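Local coordinates for protein alpha-fucosidase (Bifidobacterium bifidum, PDB 2EAB) that probably hydrolyses alpha-1,2-linked L-fucose from glycans, as a family 95 glycoside hydrolase whose catalytic region makes up this chain, at residues L817-W829 and V837-V849. Residues are numbered along the deposited sequence; the frame is centred on the assembly and turned at random.
Sequences LVARGNFTVGTTW and VRLTSNKGKQAAV. With EDO (1,2-ethanediol), chain G.
The ring of F823 has a water 3.6 Å above one face, nearer the margin than the centre, and the carbonyl oxygen of K845 at its edge, 3.4 Å from CZ. R820 O lies at the edge too, while L839 and S841 meet the ring obliquely along CD1 and CE1. The R820 guanidinium has ethanediol, probably from the crystallisation liquor, at its edge, with NH2 donating to EDO O1; salt bridges to E517 and E520 also hold it.

With CG anti to its carbonyl carbon (chi1 -60°), F823 reaches past S841 to the carbonyls of K845 and Q846 at the end of the 842-846 turn, and its CE1 lies 4.3 Å from A847 CB where the next strand starts. L839 CD1 sits 3.7 Å from F823 CB and also touches V825 CG2; on this face F884 packs against L839, and I801 against V825 and V837. Cutting F823 back to an alanine is likely to open a gap between L839, S841 and A847 and leave the K845 carbonyl without its aromatic neighbour.

Strands 823-830 and 833-841 form an antiparallel hairpin in the C-terminal domain of glycoside hydrolase family 95. T824 and T840 exchange two backbone bonds, as do G826 and R838; that from T840 N to T824 O is 2.8 Å and close to straight (168°). Past the last pair, N842 N donates to N822 O at 2.9 Å. N822 N (weakly) and F823 N both donate to A819 O, a G1 beta bulge where strand 812-819 turns into 823-830.

The water over F823 accepts from K843 N and K845 N, donates to G821 O and bonds S841 OG, itself hydrogen-bonded to T886. One water thus gives polar atoms of both turns a partner beside a buried ring, and probably helps tie the turns together.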
ATOM      1  N   LEU A 817      16.731  -5.384  -6.171  1.00  7.19           N
ATOM      2  CA  LEU A 817      15.391  -5.197  -6.734  1.00  7.33           C
ATOM      3  C   LEU A 817      14.924  -6.499  -7.368  1.00  7.18           C
ATOM      4  O   LEU A 817      15.743  -7.379  -7.649  1.00  7.73           O
ATOM      5  CB  LEU A 817      15.374  -4.065  -7.760  1.00  7.55           C
ATOM      6  CG  LEU A 817      15.832  -2.695  -7.258  1.00  7.74           C
ATOM      7  CD1 LEU A 817      15.649  -1.653  -8.347  1.00  9.34           C
ATOM      8  CD2 LEU A 817      15.097  -2.268  -5.982  1.00  8.89           C
ATOM      9  N   VAL A 818      13.618  -6.637  -7.587  1.00  7.19           N
ATOM     10  CA  VAL A 818      13.083  -7.855  -8.174  1.00  7.33           C
ATOM     11  C   VAL A 818      12.296  -7.510  -9.427  1.00  7.06           C
ATOM     12  O   VAL A 818      11.506  -6.549  -9.440  1.00  7.29           O
ATOM     13  CB  VAL A 818      12.210  -8.658  -7.170  1.00  7.50           C
ATOM     14  CG1 VAL A 818      11.838 -10.015  -7.749  1.00  7.70           C
ATOM     15  CG2 VAL A 818      12.943  -8.853  -5.855  1.00  8.40           C
ATOM     16  N   ALA A 819      12.543  -8.294 -10.477  1.00  6.59           N
ATOM     17  CA  ALA A 819      11.818  -8.206 -11.735  1.00  6.85           C
ATOM     18  C   ALA A 819      10.850  -9.368 -11.880  1.00  6.45           C
ATOM     19  O   ALA A 819      11.077 -10.465 -11.356  1.00  6.45           O
ATOM     20  CB  ALA A 819      12.793  -8.196 -12.900  1.00  7.11           C
ATOM     21  N   ARG A 820       9.769  -9.112 -12.603  1.00  6.34           N
ATOM     22  CA  ARG A 820       8.811 -10.151 -12.940  1.00  6.57           C
ATOM     23  C   ARG A 820       9.513 -11.341 -13.605  1.00  6.37           C
ATOM     24  O   ARG A 820      10.501 -11.180 -14.331  1.00  6.52           O
ATOM     25  CB  ARG A 820       7.699  -9.576 -13.812  1.00  6.26           C
ATOM     26  CG  ARG A 820       6.797  -8.634 -13.023  1.00  6.81           C
ATOM     27  CD  ARG A 820       5.758  -7.982 -13.909  1.00  6.52           C
ATOM     28  NE  ARG A 820       4.989  -6.934 -13.235  1.00  6.52           N
ATOM     29  CZ  ARG A 820       5.396  -5.673 -13.116  1.00  6.96           C
ATOM     30  NH1 ARG A 820       6.580  -5.306 -13.600  1.00  6.66           N
ATOM     31  NH2 ARG A 820       4.620  -4.780 -12.513  1.00  7.58           N
ATOM     32  N   GLY A 821       9.016 -12.541 -13.320  1.00  6.65           N
ATOM     33  CA  GLY A 821       9.712 -13.776 -13.689  1.00  7.02           C
ATOM     34  C   GLY A 821      10.620 -14.276 -12.580  1.00  6.90           C
ATOM     35  O   GLY A 821      11.167 -15.384 -12.660  1.00  7.49           O
ATOM     36  N   ASN A 822      10.760 -13.458 -11.536  1.00  6.79           N
ATOM     37  CA  ASN A 822      11.562 -13.754 -10.350  1.00  6.84           C
ATOM     38  C   ASN A 822      13.058 -13.730 -10.641  1.00  7.08           C
ATOM     39  O   ASN A 822      13.753 -14.760 -10.584  1.00  7.44           O
ATOM     40  CB  ASN A 822      11.131 -15.053  -9.654  1.00  7.07           C
ATOM     41  CG  ASN A 822      11.536 -15.084  -8.198  1.00  6.86           C
ATOM     42  OD1 ASN A 822      12.321 -14.248  -7.741  1.00  7.50           O
ATOM     43  ND2 ASN A 822      11.002 -16.038  -7.455  1.00  7.50           N
ATOM     44  N   PHE A 823      13.526 -12.528 -10.962  1.00  7.02           N
ATOM     45  CA  PHE A 823      14.946 -12.249 -11.104  1.00  7.06           C
ATOM     46  C   PHE A 823      15.312 -11.166 -10.106  1.00  7.25           C
ATOM     47  O   PHE A 823      14.606 -10.157  -9.997  1.00  7.73           O
ATOM     48  CB  PHE A 823      15.273 -11.719 -12.502  1.00  7.42           C
ATOM     49  CG  PHE A 823      14.937 -12.661 -13.618  1.00  6.91           C
ATOM     50  CD1 PHE A 823      15.903 -13.520 -14.132  1.00  7.73           C
ATOM     51  CD2 PHE A 823      13.668 -12.666 -14.182  1.00  7.86           C
ATOM     52  CE1 PHE A 823      15.600 -14.391 -15.180  1.00  7.75           C
ATOM     53  CE2 PHE A 823      13.352 -13.533 -15.228  1.00  8.30           C
ATOM     54  CZ  PHE A 823      14.325 -14.394 -15.730  1.00  8.17           C
ATOM     55  N   THR A 824      16.412 -11.349  -9.385  1.00  7.39           N
ATOM     56  CA  THR A 824      16.931 -10.282  -8.535  1.00  7.90           C
ATOM     57  C   THR A 824      17.911  -9.463  -9.363  1.00  7.81           C
ATOM     58  O   THR A 824      18.730 -10.027 -10.102  1.00  8.62           O
ATOM     59  CB  THR A 824      17.585 -10.843  -7.262  1.00  8.08           C
ATOM     60  OG1 THR A 824      16.657 -11.724  -6.624  1.00 10.16           O
ATOM     61  CG2 THR A 824      17.953  -9.718  -6.290  1.00  8.26           C
ATOM     62  N   VAL A 825      17.809  -8.143  -9.259  1.00  7.75           N
ATOM     63  CA  VAL A 825      18.506  -7.235 -10.152  1.00  8.30           C
ATOM     64  C   VAL A 825      19.363  -6.246  -9.377  1.00  7.99           C
ATOM     65  O   VAL A 825      18.881  -5.570  -8.460  1.00  8.09           O
ATOM     66  CB  VAL A 825      17.511  -6.437 -11.033  1.00  8.46           C
ATOM     67  CG1 VAL A 825      18.250  -5.473 -11.949  1.00 10.50           C
ATOM     68  CG2 VAL A 825      16.620  -7.371 -11.847  1.00  9.03           C
ATOM     69  N   GLY A 826      20.633  -6.174  -9.757  1.00  7.87           N
ATOM     70  CA  GLY A 826      21.523  -5.109  -9.318  1.00  8.43           C
ATOM     71  C   GLY A 826      22.067  -4.424 -10.552  1.00  8.80           C
ATOM     72  O   GLY A 826      22.277  -5.072 -11.580  1.00  9.48           O
ATOM     73  N   THR A 827      22.264  -3.113 -10.473  1.00  9.09           N
ATOM     74  CA  THR A 827      22.864  -2.373 -11.575  1.00  9.96           C
ATOM     75  C   THR A 827      23.734  -1.243 -11.051  1.00  9.54           C
ATOM     76  O   THR A 827      23.415  -0.608 -10.041  1.00  9.30           O
ATOM     77  CB  THR A 827      21.814  -1.855 -12.608  1.00 10.17           C
ATOM     78  OG1 THR A 827      22.479  -1.328 -13.766  1.00 12.18           O
ATOM     79  CG2 THR A 827      20.918  -0.781 -12.028  1.00 12.09           C
ATOM     80  N   THR A 828      24.847  -1.027 -11.745  1.00  9.62           N
ATOM     81  CA  THR A 828      25.750   0.076 -11.471  1.00 10.17           C
ATOM     82  C   THR A 828      25.821   0.911 -12.737  1.00  9.87           C
ATOM     83  O   THR A 828      25.842   0.367 -13.843  1.00  9.80           O
ATOM     84  CB  THR A 828      27.152  -0.440 -11.091  1.00 10.42           C
ATOM     85  OG1 THR A 828      27.040  -1.285  -9.940  1.00 11.54           O
ATOM     86  CG2 THR A 828      28.108   0.712 -10.779  1.00 11.25           C
ATOM     87  N   TRP A 829      25.830   2.228 -12.575  1.00  9.80           N
ATOM     88  CA  TRP A 829      25.916   3.121 -13.714  1.00  9.99           C
ATOM     89  C   TRP A 829      26.865   4.275 -13.444  1.00 10.22           C
ATOM     90  O   TRP A 829      27.123   4.630 -12.295  1.00  9.77           O
ATOM     91  CB  TRP A 829      24.528   3.616 -14.146  1.00 10.24           C
ATOM     92  CG  TRP A 829      23.819   4.501 -13.158  1.00  9.96           C
ATOM     93  CD1 TRP A 829      23.794   5.865 -13.159  1.00  9.78           C
ATOM     94  CD2 TRP A 829      23.015   4.086 -12.042  1.00 10.10           C
ATOM     95  NE1 TRP A 829      23.031   6.331 -12.112  1.00  9.58           N
ATOM     96  CE2 TRP A 829      22.543   5.260 -11.409  1.00  9.80           C
ATOM     97  CE3 TRP A 829      22.652   2.840 -11.512  1.00  9.91           C
ATOM     98  CZ2 TRP A 829      21.726   5.225 -10.275  1.00 10.13           C
ATOM     99  CZ3 TRP A 829      21.836   2.805 -10.383  1.00 10.01           C
ATOM    100  CH2 TRP A 829      21.385   3.993  -9.778  1.00 10.11           C
ATOM    101  N   VAL A 837      25.259  -5.029 -14.921  1.00 10.19           N
ATOM    102  CA  VAL A 837      24.001  -5.562 -14.421  1.00  9.99           C
ATOM    103  C   VAL A 837      24.298  -6.930 -13.828  1.00  9.88           C
ATOM    104  O   VAL A 837      25.039  -7.723 -14.424  1.00  9.66           O
ATOM    105  CB  VAL A 837      22.933  -5.687 -15.533  1.00  9.86           C
ATOM    106  CG1 VAL A 837      21.616  -6.194 -14.954  1.00 10.46           C
ATOM    107  CG2 VAL A 837      22.720  -4.353 -16.235  1.00 10.64           C
ATOM    108  N   ARG A 838      23.750  -7.186 -12.645  1.00  9.79           N
ATOM    109  CA  ARG A 838      23.804  -8.505 -12.033  1.00 10.55           C
ATOM    110  C   ARG A 838      22.385  -9.045 -11.969  1.00  9.70           C
ATOM    111  O   ARG A 838      21.518  -8.466 -11.304  1.00  9.86           O
ATOM    112  CB  ARG A 838      24.445  -8.435 -10.647  1.00 10.65           C
ATOM    113  CG  ARG A 838      25.907  -7.992 -10.688  1.00 12.07           C
ATOM    114  CD  ARG A 838      26.574  -8.019  -9.315  1.00 13.44           C
ATOM    115  NE  ARG A 838      26.524  -9.342  -8.692  1.00 18.35           N
ATOM    116  CZ  ARG A 838      27.393 -10.328  -8.911  1.00 20.39           C
ATOM    117  NH1 ARG A 838      28.408 -10.165  -9.753  1.00 22.28           N
ATOM    118  NH2 ARG A 838      27.241 -11.486  -8.282  1.00 21.63           N
ATOM    119  N   LEU A 839      22.148 -10.139 -12.687  1.00  9.19           N
ATOM    120  CA  LEU A 839      20.820 -10.712 -12.819  1.00  8.87           C
ATOM    121  C   LEU A 839      20.817 -12.102 -12.203  1.00  8.36           C
ATOM    122  O   LEU A 839      21.410 -13.032 -12.760  1.00  8.43           O
ATOM    123  CB  LEU A 839      20.419 -10.774 -14.297  1.00  8.98           C
ATOM    124  CG  LEU A 839      18.984 -11.214 -14.592  1.00  8.54           C
ATOM    125  CD1 LEU A 839      18.013 -10.055 -14.381  1.00  9.99           C
ATOM    126  CD2 LEU A 839      18.874 -11.763 -16.010  1.00  9.69           C
ATOM    127  N   THR A 840      20.175 -12.238 -11.048  1.00  8.27           N
ATOM    128  CA  THR A 840      20.072 -13.534 -10.400  1.00  8.29           C
ATOM    129  C   THR A 840      18.755 -14.170 -10.808  1.00  7.87           C
ATOM    130  O   THR A 840      17.679 -13.643 -10.503  1.00  8.11           O
ATOM    131  CB  THR A 840      20.122 -13.410  -8.869  1.00  8.39           C
ATOM    132  OG1 THR A 840      21.292 -12.679  -8.483  1.00  9.58           O
ATOM    133  CG2 THR A 840      20.142 -14.790  -8.225  1.00  9.28           C
ATOM    134  N   SER A 841      18.827 -15.293 -11.512  1.00  7.76           N
ATOM    135  CA  SER A 841      17.615 -16.000 -11.894  1.00  7.92           C
ATOM    136  C   SER A 841      17.176 -16.889 -10.743  1.00  7.96           C
ATOM    137  O   SER A 841      17.870 -17.839 -10.388  1.00  8.64           O
ATOM    138  CB  SER A 841      17.855 -16.852 -13.130  1.00  7.76           C
ATOM    139  OG  SER A 841      16.656 -17.508 -13.492  1.00  8.12           O
ATOM    140  N   ASN A 842      16.029 -16.577 -10.148  1.00  8.00           N
ATOM    141  CA  ASN A 842      15.552 -17.344  -8.997  1.00  8.33           C
ATOM    142  C   ASN A 842      14.689 -18.546  -9.379  1.00  8.37           C
ATOM    143  O   ASN A 842      14.521 -19.479  -8.579  1.00  8.87           O
ATOM    144  CB  ASN A 842      14.822 -16.439  -8.004  1.00  8.62           C
ATOM    145  CG  ASN A 842      15.680 -15.278  -7.541  1.00  8.81           C
ATOM    146  OD1 ASN A 842      15.251 -14.118  -7.558  1.00 10.06           O
ATOM    147  ND2 ASN A 842      16.902 -15.579  -7.138  1.00  8.27           N
ATOM    148  N   LYS A 843      14.162 -18.535 -10.602  1.00  8.25           N
ATOM    149  CA  LYS A 843      13.272 -19.599 -11.062  1.00  8.66           C
ATOM    150  C   LYS A 843      13.689 -20.257 -12.379  1.00  8.63           C
ATOM    151  O   LYS A 843      13.014 -21.168 -12.845  1.00  8.97           O
ATOM    152  CB  LYS A 843      11.824 -19.096 -11.151  1.00  8.90           C
ATOM    153  CG  LYS A 843      11.190 -18.728  -9.805  1.00  9.54           C
ATOM    154  CD  LYS A 843      10.955 -19.931  -8.894  1.00 12.47           C
ATOM    155  CE  LYS A 843       9.672 -20.655  -9.255  1.00 13.82           C
ATOM    156  NZ  LYS A 843       9.267 -21.618  -8.193  1.00 14.60           N
ATOM    157  N   GLY A 844      14.786 -19.797 -12.980  1.00  8.03           N
ATOM    158  CA  GLY A 844      15.286 -20.385 -14.228  1.00  8.16           C
ATOM    159  C   GLY A 844      14.508 -20.014 -15.480  1.00  8.21           C
ATOM    160  O   GLY A 844      14.596 -20.706 -16.499  1.00  8.40           O
ATOM    161  N   LYS A 845      13.749 -18.923 -15.428  1.00  8.69           N
ATOM    162  CA  LYS A 845      13.000 -18.485 -16.599  1.00  8.81           C
ATOM    163  C   LYS A 845      13.935 -17.853 -17.628  1.00  8.72           C
ATOM    164  O   LYS A 845      15.004 -17.354 -17.285  1.00  8.36           O
ATOM    165  CB  LYS A 845      11.881 -17.512 -16.200  1.00  9.32           C
ATOM    166  CG  LYS A 845      10.893 -18.057 -15.145  1.00 10.88           C
ATOM    167  CD  LYS A 845      10.141 -19.315 -15.608  1.00 13.56           C
ATOM    168  CE  LYS A 845       9.471 -20.057 -14.442  1.00 14.12           C
ATOM    169  NZ  LYS A 845       8.358 -19.305 -13.785  1.00 17.22           N
ATOM    170  N   GLN A 846      13.529 -17.884 -18.894  1.00  8.66           N
ATOM    171  CA  GLN A 846      14.291 -17.226 -19.942  1.00  9.08           C
ATOM    172  C   GLN A 846      14.517 -15.763 -19.583  1.00  8.51           C
ATOM    173  O   GLN A 846      13.582 -15.077 -19.165  1.00  8.88           O
ATOM    174  CB  GLN A 846      13.542 -17.303 -21.263  1.00  9.63           C
ATOM    175  CG  GLN A 846      14.293 -16.658 -22.404  1.00 10.70           C
ATOM    176  CD  GLN A 846      13.503 -16.642 -23.686  1.00 11.32           C
ATOM    177  OE1 GLN A 846      12.398 -16.097 -23.753  1.00 12.07           O
ATOM    178  NE2 GLN A 846      14.067 -17.237 -24.718  1.00 11.12           N
ATOM    179  N   ALA A 847      15.756 -15.305 -19.733  1.00  8.18           N
ATOM    180  CA  ALA A 847      16.075 -13.893 -19.558  1.00  8.02           C
ATOM    181  C   ALA A 847      15.922 -13.131 -20.867  1.00  7.63           C
ATOM    182  O   ALA A 847      16.318 -13.612 -21.928  1.00  7.71           O
ATOM    183  CB  ALA A 847      17.468 -13.713 -18.998  1.00  8.21           C
ATOM    184  N   ALA A 848      15.327 -11.945 -20.774  1.00  7.59           N
ATOM    185  CA  ALA A 848      15.202 -11.029 -21.898  1.00  7.91           C
ATOM    186  C   ALA A 848      15.424  -9.650 -21.303  1.00  7.63           C
ATOM    187  O   ALA A 848      14.605  -9.174 -20.505  1.00  8.37           O
ATOM    188  CB  ALA A 848      13.833 -11.149 -22.550  1.00  8.14           C
ATOM    189  N   VAL A 849      16.557  -9.039 -21.645  1.00  7.73           N
ATOM    190  CA  VAL A 849      17.037  -7.858 -20.939  1.00  7.68           C
ATOM    191  C   VAL A 849      17.222  -6.668 -21.876  1.00  7.05           C
ATOM    192  O   VAL A 849      18.003  -6.737 -22.836  1.00  7.04           O
ATOM    193  CB  VAL A 849      18.368  -8.156 -20.199  1.00  7.71           C
ATOM    194  CG1 VAL A 849      18.811  -6.951 -19.392  1.00  8.74           C
ATOM    195  CG2 VAL A 849      18.223  -9.378 -19.295  1.00  8.47           C
TER
HETATM  196  C1  EDO G4807       4.070  -1.535 -11.009  1.00 42.74           C
HETATM  197  O1  EDO G4807       5.213  -1.893 -11.936  1.00 37.02           O
HETATM  198  C2  EDO G4807       4.472  -2.096  -9.589  1.00 43.60           C
HETATM  199  O2  EDO G4807       4.679  -3.523  -9.735  1.00 37.12           O
HETATM  200  O   HOH W   1      13.707 -16.837 -13.059  1.00  8.03           O
HETATM  201  O   HOH W   2       8.862 -17.106 -12.264  1.00 11.40           O